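Local coordinates for protein dihydrolipoyl dehydrogenase (Elizabethkingia anophelis NUHP1, PDB 6UZI) that probably catalyses the NAD+-dependent reoxidation of dihydrolipoyl groups on lysines of partner proteins, using one bound FAD per subunit, at residues K179-H184 / L202-D207; D414-V419 / A441-I446. All blocks are in the same frame, centred on the assembly; numbering follows the deposited sequence.

Contact 1 of 2, residues K179-H184 / L202-D207; sequences KEVPKH and LRLGSD
D207 N donates a hydrogen bond to K183 O over 3.0 Å, nearly straight (169° at the hydrogen). One residue earlier in each segment, in the loops leading into the strands, S206 OG donates to P182 O; at 2.8 Å resolution its modelled length is not reliable. The serine hydroxyl, turned back beside its own backbone N (chi1 -67°), also lies against the proline ring, 3.3 Å from P182 CD. H184 and D207 form a parallel bridge, with H184 CA 3.3 Å from D207 O as a CA-H...O contact. This is where strands 184-188 and 207-211 start side by side in a parallel sheet, joined through helix 192-203 in the beta-alpha-beta crossover of a Rossmann-type domain. G205 ends that helix in a Schellman motif, its positive phi turning the chain into the second strand. The H184 ring meets D207 O at its edge, through CD2 at 3.3 Å, and stands almost perpendicular to the D207 carboxylate, while its NE2 bonds T209. At the other end both V181 methyl groups meet L204: CG1 lies 3.4 Å from L204 O and CG2 3.9 Å from L204 CB. V87 adjoins both side chains.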
ATOM      1  N   LYS A 179       6.966 -30.568  -5.767  1.00 45.58           N
ATOM      2  CA  LYS A 179       7.989 -30.795  -6.774  1.00 45.70           C
ATOM      3  C   LYS A 179       7.461 -30.593  -8.193  1.00 49.52           C
ATOM      4  O   LYS A 179       8.215 -30.775  -9.156  1.00 50.15           O
ATOM      5  CB  LYS A 179       8.585 -32.200  -6.602  1.00 35.20           C
ATOM      6  N   GLU A 180       6.196 -30.197  -8.337  1.00 43.42           N
ATOM      7  CA  GLU A 180       5.550 -29.996  -9.628  1.00 32.90           C
ATOM      8  C   GLU A 180       4.301 -29.150  -9.435  1.00 31.77           C
ATOM      9  O   GLU A 180       3.745 -29.072  -8.333  1.00 30.63           O
ATOM     10  CB  GLU A 180       5.194 -31.326 -10.304  1.00 36.19           C
ATOM     11  CG  GLU A 180       4.200 -32.178  -9.529  1.00 34.82           C
ATOM     12  CD  GLU A 180       3.799 -33.443 -10.272  1.00 41.05           C
ATOM     13  OE1 GLU A 180       4.246 -33.629 -11.424  1.00 42.43           O
ATOM     14  OE2 GLU A 180       3.057 -34.266  -9.692  1.00 40.56           O
ATOM     15  N   VAL A 181       3.892 -28.481 -10.508  1.00 31.62           N
ATOM     16  CA  VAL A 181       2.640 -27.727 -10.498  1.00 30.61           C
ATOM     17  C   VAL A 181       1.492 -28.718 -10.649  1.00 30.67           C
ATOM     18  O   VAL A 181       1.459 -29.469 -11.635  1.00 44.98           O
ATOM     19  CB  VAL A 181       2.592 -26.678 -11.616  1.00 30.88           C
ATOM     20  CG1 VAL A 181       1.185 -26.090 -11.709  1.00 30.12           C
ATOM     21  CG2 VAL A 181       3.634 -25.588 -11.376  1.00 30.82           C
ATOM     22  N   PRO A 182       0.563 -28.790  -9.699  1.00 29.75           N
ATOM     23  CA  PRO A 182      -0.510 -29.790  -9.789  1.00 41.82           C
ATOM     24  C   PRO A 182      -1.351 -29.611 -11.043  1.00 46.59           C
ATOM     25  O   PRO A 182      -1.588 -28.492 -11.503  1.00 47.11           O
ATOM     26  CB  PRO A 182      -1.342 -29.530  -8.528  1.00 37.74           C
ATOM     27  CG  PRO A 182      -0.399 -28.865  -7.589  1.00 38.74           C
ATOM     28  CD  PRO A 182       0.492 -28.015  -8.452  1.00 41.79           C
ATOM     29  N   LYS A 183      -1.811 -30.734 -11.598  1.00 39.42           N
ATOM     30  CA  LYS A 183      -2.772 -30.650 -12.690  1.00 34.12           C
ATOM     31  C   LYS A 183      -4.137 -30.228 -12.168  1.00 43.45           C
ATOM     32  O   LYS A 183      -4.767 -29.316 -12.715  1.00 52.40           O
ATOM     33  CB  LYS A 183      -2.848 -31.980 -13.431  1.00 33.59           C
ATOM     34  CG  LYS A 183      -1.533 -32.376 -14.061  1.00 42.16           C
ATOM     35  CD  LYS A 183      -1.657 -33.607 -14.959  1.00 45.58           C
ATOM     36  CE  LYS A 183      -1.947 -34.875 -14.175  1.00 47.10           C
ATOM     37  NZ  LYS A 183      -1.680 -36.078 -15.012  1.00 57.00           N
ATOM     38  N   HIS A 184      -4.583 -30.838 -11.072  1.00 30.74           N
ATOM     39  CA  HIS A 184      -5.846 -30.464 -10.443  1.00 30.43           C
ATOM     40  C   HIS A 184      -5.660 -30.523  -8.932  1.00 35.70           C
ATOM     41  O   HIS A 184      -5.572 -31.611  -8.356  1.00 42.30           O
ATOM     42  CB  HIS A 184      -6.979 -31.386 -10.892  1.00 30.97           C
ATOM     43  CG  HIS A 184      -8.327 -30.964 -10.398  1.00 42.35           C
ATOM     44  ND1 HIS A 184      -9.475 -31.685 -10.650  1.00 46.91           N
ATOM     45  CD2 HIS A 184      -8.716 -29.881  -9.684  1.00 41.97           C
ATOM     46  CE1 HIS A 184     -10.510 -31.070 -10.109  1.00 43.58           C
ATOM     47  NE2 HIS A 184     -10.076 -29.973  -9.515  1.00 47.22           N
ATOM     48  N   LEU A 202      -3.229 -21.948  -8.917  1.00 35.51           N
ATOM     49  CA  LEU A 202      -4.138 -21.533  -9.982  1.00 26.53           C
ATOM     50  C   LEU A 202      -3.401 -20.680 -11.002  1.00 30.38           C
ATOM     51  O   LEU A 202      -3.508 -20.898 -12.213  1.00 39.30           O
ATOM     52  CB  LEU A 202      -5.327 -20.767  -9.404  1.00 26.01           C
ATOM     53  CG  LEU A 202      -6.305 -20.224 -10.450  1.00 26.64           C
ATOM     54  CD1 LEU A 202      -7.202 -21.316 -10.986  1.00 27.17           C
ATOM     55  CD2 LEU A 202      -7.147 -19.120  -9.851  1.00 29.91           C
ATOM     56  N   ARG A 203      -2.618 -19.719 -10.517  1.00 35.60           N
ATOM     57  CA  ARG A 203      -1.837 -18.871 -11.407  1.00 36.74           C
ATOM     58  C   ARG A 203      -0.821 -19.685 -12.200  1.00 39.90           C
ATOM     59  O   ARG A 203      -0.585 -19.410 -13.382  1.00 44.44           O
ATOM     60  CB  ARG A 203      -1.133 -17.784 -10.588  1.00 37.59           C
ATOM     61  CG  ARG A 203      -2.060 -16.926  -9.730  1.00 26.67           C
ATOM     62  CD  ARG A 203      -1.279 -16.097  -8.728  1.00 28.52           C
ATOM     63  NE  ARG A 203      -2.132 -15.313  -7.834  1.00 33.65           N
ATOM     64  CZ  ARG A 203      -1.690 -14.636  -6.772  1.00 39.21           C
ATOM     65  NH1 ARG A 203      -0.397 -14.638  -6.467  1.00 36.33           N
ATOM     66  NH2 ARG A 203      -2.532 -13.929  -6.028  1.00 25.49           N
ATOM     67  N   LEU A 204      -0.220 -20.701 -11.574  1.00 41.16           N
ATOM     68  CA  LEU A 204       0.827 -21.491 -12.219  1.00 41.45           C
ATOM     69  C   LEU A 204       0.298 -22.549 -13.183  1.00 45.16           C
ATOM     70  O   LEU A 204       1.096 -23.340 -13.697  1.00 45.44           O
ATOM     71  CB  LEU A 204       1.703 -22.167 -11.165  1.00 38.92           C
ATOM     72  CG  LEU A 204       2.490 -21.291 -10.191  1.00 40.96           C
ATOM     73  CD1 LEU A 204       3.448 -22.163  -9.387  1.00 38.28           C
ATOM     74  CD2 LEU A 204       3.241 -20.171 -10.909  1.00 29.22           C
ATOM     75  N   GLY A 205      -1.007 -22.603 -13.434  1.00 39.68           N
ATOM     76  CA  GLY A 205      -1.565 -23.517 -14.411  1.00 33.87           C
ATOM     77  C   GLY A 205      -2.486 -24.579 -13.850  1.00 37.92           C
ATOM     78  O   GLY A 205      -3.129 -25.287 -14.638  1.00 41.60           O
ATOM     79  N   SER A 206      -2.561 -24.750 -12.533  1.00 32.88           N
ATOM     80  CA  SER A 206      -3.387 -25.800 -11.958  1.00 32.78           C
ATOM     81  C   SER A 206      -4.867 -25.478 -12.102  1.00 39.62           C
ATOM     82  O   SER A 206      -5.274 -24.315 -12.160  1.00 46.47           O
ATOM     83  CB  SER A 206      -3.080 -25.995 -10.464  1.00 28.08           C
ATOM     84  OG  SER A 206      -1.782 -26.512 -10.246  1.00 42.67           O
ATOM     85  N   ASP A 207      -5.673 -26.535 -12.173  1.00 42.45           N
ATOM     86  CA  ASP A 207      -7.089 -26.427 -11.868  1.00 41.34           C
ATOM     87  C   ASP A 207      -7.241 -26.519 -10.358  1.00 37.45           C
ATOM     88  O   ASP A 207      -6.625 -27.380  -9.725  1.00 49.71           O
ATOM     89  CB  ASP A 207      -7.883 -27.542 -12.546  1.00 47.73           C
ATOM     90  CG  ASP A 207      -8.282 -27.200 -13.961  1.00 68.62           C
ATOM     91  OD1 ASP A 207      -8.282 -26.000 -14.312  1.00 74.90           O
ATOM     92  OD2 ASP A 207      -8.599 -28.138 -14.725  1.00 81.68           O
TER

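Contact 2 of 2, residues D414-V419 / A441-I446; sequences DEILGV and ASAEDI
D414-I416 and A441-A443 meet through a single backbone bridge centred on E415 and S442, in which A443 N donates to D414 O at 2.9 Å and I416 N to A441 O at 3.0 Å. A water donates to both I416 O and A441 O, so A441 O takes two hydrogen bonds. The D414 side chain then reaches across to the start of helix 443-447: with CG anti to the backbone N (chi1 -158°), OD2 accepts from E444 N at 3.0 Å on its syn side, 33° out of the carboxylate plane. OD1 lies over A443 CB at 3.5 Å and pairs with K383, while OD2 has a second partner in T468. D414 OD2 also lies 4.4 Å from E444 OE1; the salt bridge of D414 to K383 probably eases this like-charge approach, and E444 OE2 has a weak, long ion pair with R448. The helix start is also held by its own capping box: S442 OG accepts from D445 N, and D445 OD2 takes the S442 N-H from above the carboxylate plane. Next to the bridge, I416 sends CG1 past A443 N at 3.6 Å, and its CD1 meets I446 CG1 at 3.8 Å, the two side chains crossing at about a right angle. In the dimerisation domain the contact thus ties the start of strand 416-423, just before its classic beta bulge at L417 and G418, to helix 443-447; I416 also touches helix 426-438, A443 packs on helix 458-469, and I446 reaches both helices and V435 of the second subunit.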
ATOM      1  N   ASP A 414     -21.628   9.325  13.512  1.00 45.93           N
ATOM      2  CA  ASP A 414     -20.779   9.207  12.323  1.00 36.04           C
ATOM      3  C   ASP A 414     -19.446   8.526  12.615  1.00 40.50           C
ATOM      4  O   ASP A 414     -18.570   8.471  11.735  1.00 33.07           O
ATOM      5  CB  ASP A 414     -20.542  10.574  11.657  1.00 37.28           C
ATOM      6  CG  ASP A 414     -20.134  10.457  10.188  1.00 53.36           C
ATOM      7  OD1 ASP A 414     -20.598   9.516   9.506  1.00 48.67           O
ATOM      8  OD2 ASP A 414     -19.370  11.322   9.707  1.00 54.74           O
ATOM      9  N   GLU A 415     -19.262   7.989  13.819  1.00 44.51           N
ATOM     10  CA  GLU A 415     -18.012   7.320  14.143  1.00 42.91           C
ATOM     11  C   GLU A 415     -17.878   6.042  13.329  1.00 46.24           C
ATOM     12  O   GLU A 415     -18.811   5.236  13.255  1.00 48.94           O
ATOM     13  CB  GLU A 415     -17.945   7.004  15.633  1.00 38.01           C
ATOM     14  CG  GLU A 415     -16.705   6.233  16.040  1.00 36.88           C
ATOM     15  CD  GLU A 415     -16.641   5.964  17.535  1.00 48.52           C
ATOM     16  OE1 GLU A 415     -17.570   6.376  18.267  1.00 51.78           O
ATOM     17  OE2 GLU A 415     -15.638   5.370  17.983  1.00 49.11           O
ATOM     18  N   ILE A 416     -16.705   5.858  12.730  1.00 44.72           N
ATOM     19  CA  ILE A 416     -16.426   4.657  11.957  1.00 34.48           C
ATOM     20  C   ILE A 416     -16.383   3.450  12.882  1.00 42.13           C
ATOM     21  O   ILE A 416     -15.624   3.422  13.861  1.00 37.64           O
ATOM     22  CB  ILE A 416     -15.104   4.814  11.194  1.00 33.41           C
ATOM     23  CG1 ILE A 416     -15.237   5.880  10.103  1.00 32.79           C
ATOM     24  CG2 ILE A 416     -14.646   3.471  10.644  1.00 31.14           C
ATOM     25  CD1 ILE A 416     -13.963   6.140   9.355  1.00 27.08           C
ATOM     26  N   LEU A 417     -17.193   2.436  12.568  1.00 38.21           N
ATOM     27  CA  LEU A 417     -17.251   1.220  13.366  1.00 37.12           C
ATOM     28  C   LEU A 417     -16.546   0.028  12.723  1.00 40.27           C
ATOM     29  O   LEU A 417     -16.195  -0.916  13.438  1.00 37.02           O
ATOM     30  CB  LEU A 417     -18.715   0.855  13.653  1.00 35.16           C
ATOM     31  CG  LEU A 417     -19.559   1.918  14.361  1.00 29.93           C
ATOM     32  CD1 LEU A 417     -20.977   1.424  14.527  1.00 45.11           C
ATOM     33  CD2 LEU A 417     -18.975   2.259  15.719  1.00 30.61           C
ATOM     34  N   GLY A 418     -16.325   0.050  11.410  1.00 39.39           N
ATOM     35  CA  GLY A 418     -15.628  -1.019  10.716  1.00 31.48           C
ATOM     36  C   GLY A 418     -15.291  -0.634   9.289  1.00 30.71           C
ATOM     37  O   GLY A 418     -16.079   0.052   8.631  1.00 32.92           O
ATOM     38  N   VAL A 419     -14.124  -1.057   8.803  1.00 26.41           N
ATOM     39  CA  VAL A 419     -13.650  -0.763   7.452  1.00 23.51           C
ATOM     40  C   VAL A 419     -13.236  -2.076   6.813  1.00 27.74           C
ATOM     41  O   VAL A 419     -12.440  -2.824   7.389  1.00 40.11           O
ATOM     42  CB  VAL A 419     -12.474   0.238   7.464  1.00 28.72           C
ATOM     43  CG1 VAL A 419     -12.014   0.573   6.053  1.00 23.81           C
ATOM     44  CG2 VAL A 419     -12.875   1.513   8.177  1.00 29.20           C
ATOM     45  N   ALA A 441     -12.144   8.056  14.753  1.00 42.44           N
ATOM     46  CA  ALA A 441     -12.439   8.997  13.686  1.00 36.27           C
ATOM     47  C   ALA A 441     -13.824   8.747  13.106  1.00 42.65           C
ATOM     48  O   ALA A 441     -14.312   7.614  13.051  1.00 50.16           O
ATOM     49  CB  ALA A 441     -11.393   8.887  12.576  1.00 30.32           C
ATOM     50  N   SER A 442     -14.447   9.823  12.658  1.00 44.37           N
ATOM     51  CA  SER A 442     -15.720   9.731  11.969  1.00 44.26           C
ATOM     52  C   SER A 442     -15.492   9.586  10.468  1.00 45.45           C
ATOM     53  O   SER A 442     -14.397   9.836   9.954  1.00 41.49           O
ATOM     54  CB  SER A 442     -16.572  10.965  12.261  1.00 35.00           C
ATOM     55  OG  SER A 442     -16.024  12.095  11.610  1.00 38.98           O
ATOM     56  N   ALA A 443     -16.547   9.163   9.764  1.00 38.43           N
ATOM     57  CA  ALA A 443     -16.472   9.110   8.308  1.00 36.50           C
ATOM     58  C   ALA A 443     -16.171  10.489   7.733  1.00 39.70           C
ATOM     59  O   ALA A 443     -15.401  10.623   6.777  1.00 43.02           O
ATOM     60  CB  ALA A 443     -17.777   8.561   7.733  1.00 36.29           C
ATOM     61  N   GLU A 444     -16.753  11.530   8.327  1.00 36.42           N
ATOM     62  CA  GLU A 444     -16.467  12.887   7.891  1.00 38.41           C
ATOM     63  C   GLU A 444     -14.995  13.234   8.099  1.00 43.67           C
ATOM     64  O   GLU A 444     -14.389  13.919   7.266  1.00 39.37           O
ATOM     65  CB  GLU A 444     -17.365  13.863   8.646  1.00 38.94           C
ATOM     66  CG  GLU A 444     -17.174  15.313   8.267  1.00 41.28           C
ATOM     67  CD  GLU A 444     -18.150  16.194   8.989  1.00 58.03           C
ATOM     68  OE1 GLU A 444     -18.911  15.655   9.822  1.00 64.78           O
ATOM     69  OE2 GLU A 444     -18.160  17.412   8.728  1.00 58.98           O
ATOM     70  N   ASP A 445     -14.409  12.784   9.213  1.00 36.70           N
ATOM     71  CA  ASP A 445     -12.997  13.057   9.466  1.00 37.76           C
ATOM     72  C   ASP A 445     -12.133  12.553   8.321  1.00 46.44           C
ATOM     73  O   ASP A 445     -11.323  13.299   7.759  1.00 56.25           O
ATOM     74  CB  ASP A 445     -12.552  12.412  10.778  1.00 41.71           C
ATOM     75  CG  ASP A 445     -13.061  13.149  12.001  1.00 51.46           C
ATOM     76  OD1 ASP A 445     -13.446  14.335  11.877  1.00 61.82           O
ATOM     77  OD2 ASP A 445     -13.060  12.539  13.091  1.00 48.04           O
ATOM     78  N   ILE A 446     -12.305  11.282   7.957  1.00 38.59           N
ATOM     79  CA  ILE A 446     -11.511  10.688   6.889  1.00 35.47           C
ATOM     80  C   ILE A 446     -11.843  11.329   5.550  1.00 35.96           C
ATOM     81  O   ILE A 446     -10.965  11.514   4.699  1.00 41.90           O
ATOM     82  CB  ILE A 446     -11.730   9.164   6.873  1.00 36.43           C
ATOM     83  CG1 ILE A 446     -11.275   8.575   8.206  1.00 31.72           C
ATOM     84  CG2 ILE A 446     -10.995   8.506   5.708  1.00 28.15           C
ATOM     85  CD1 ILE A 446      -9.849   8.944   8.573  1.00 29.16           C
TER
HETATM   86  O   HOH W   1     -13.475   5.195  14.652  1.00 33.53           O

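In the fold
The two contacts are separate, their centres about 43 Å and their nearest atoms about 20 Å apart, and share no helix or strand. Contact 1 belongs to a parallel sheet in the Rossmann-type part of the chain; contact 2 joins a strand of the antiparallel sheet of the dimerisation domain to a helix. Both are partly buried, but three of the eight touching residues of contact 1 are exposed, whereas none in contact 2 is. Contact 1 pairs two strand starts next to a helix C-terminus; contact 2 joins a strand start to a helix N-terminus, where a carboxylate can accept a backbone N-H. Another subunit packs against contact 2 alone.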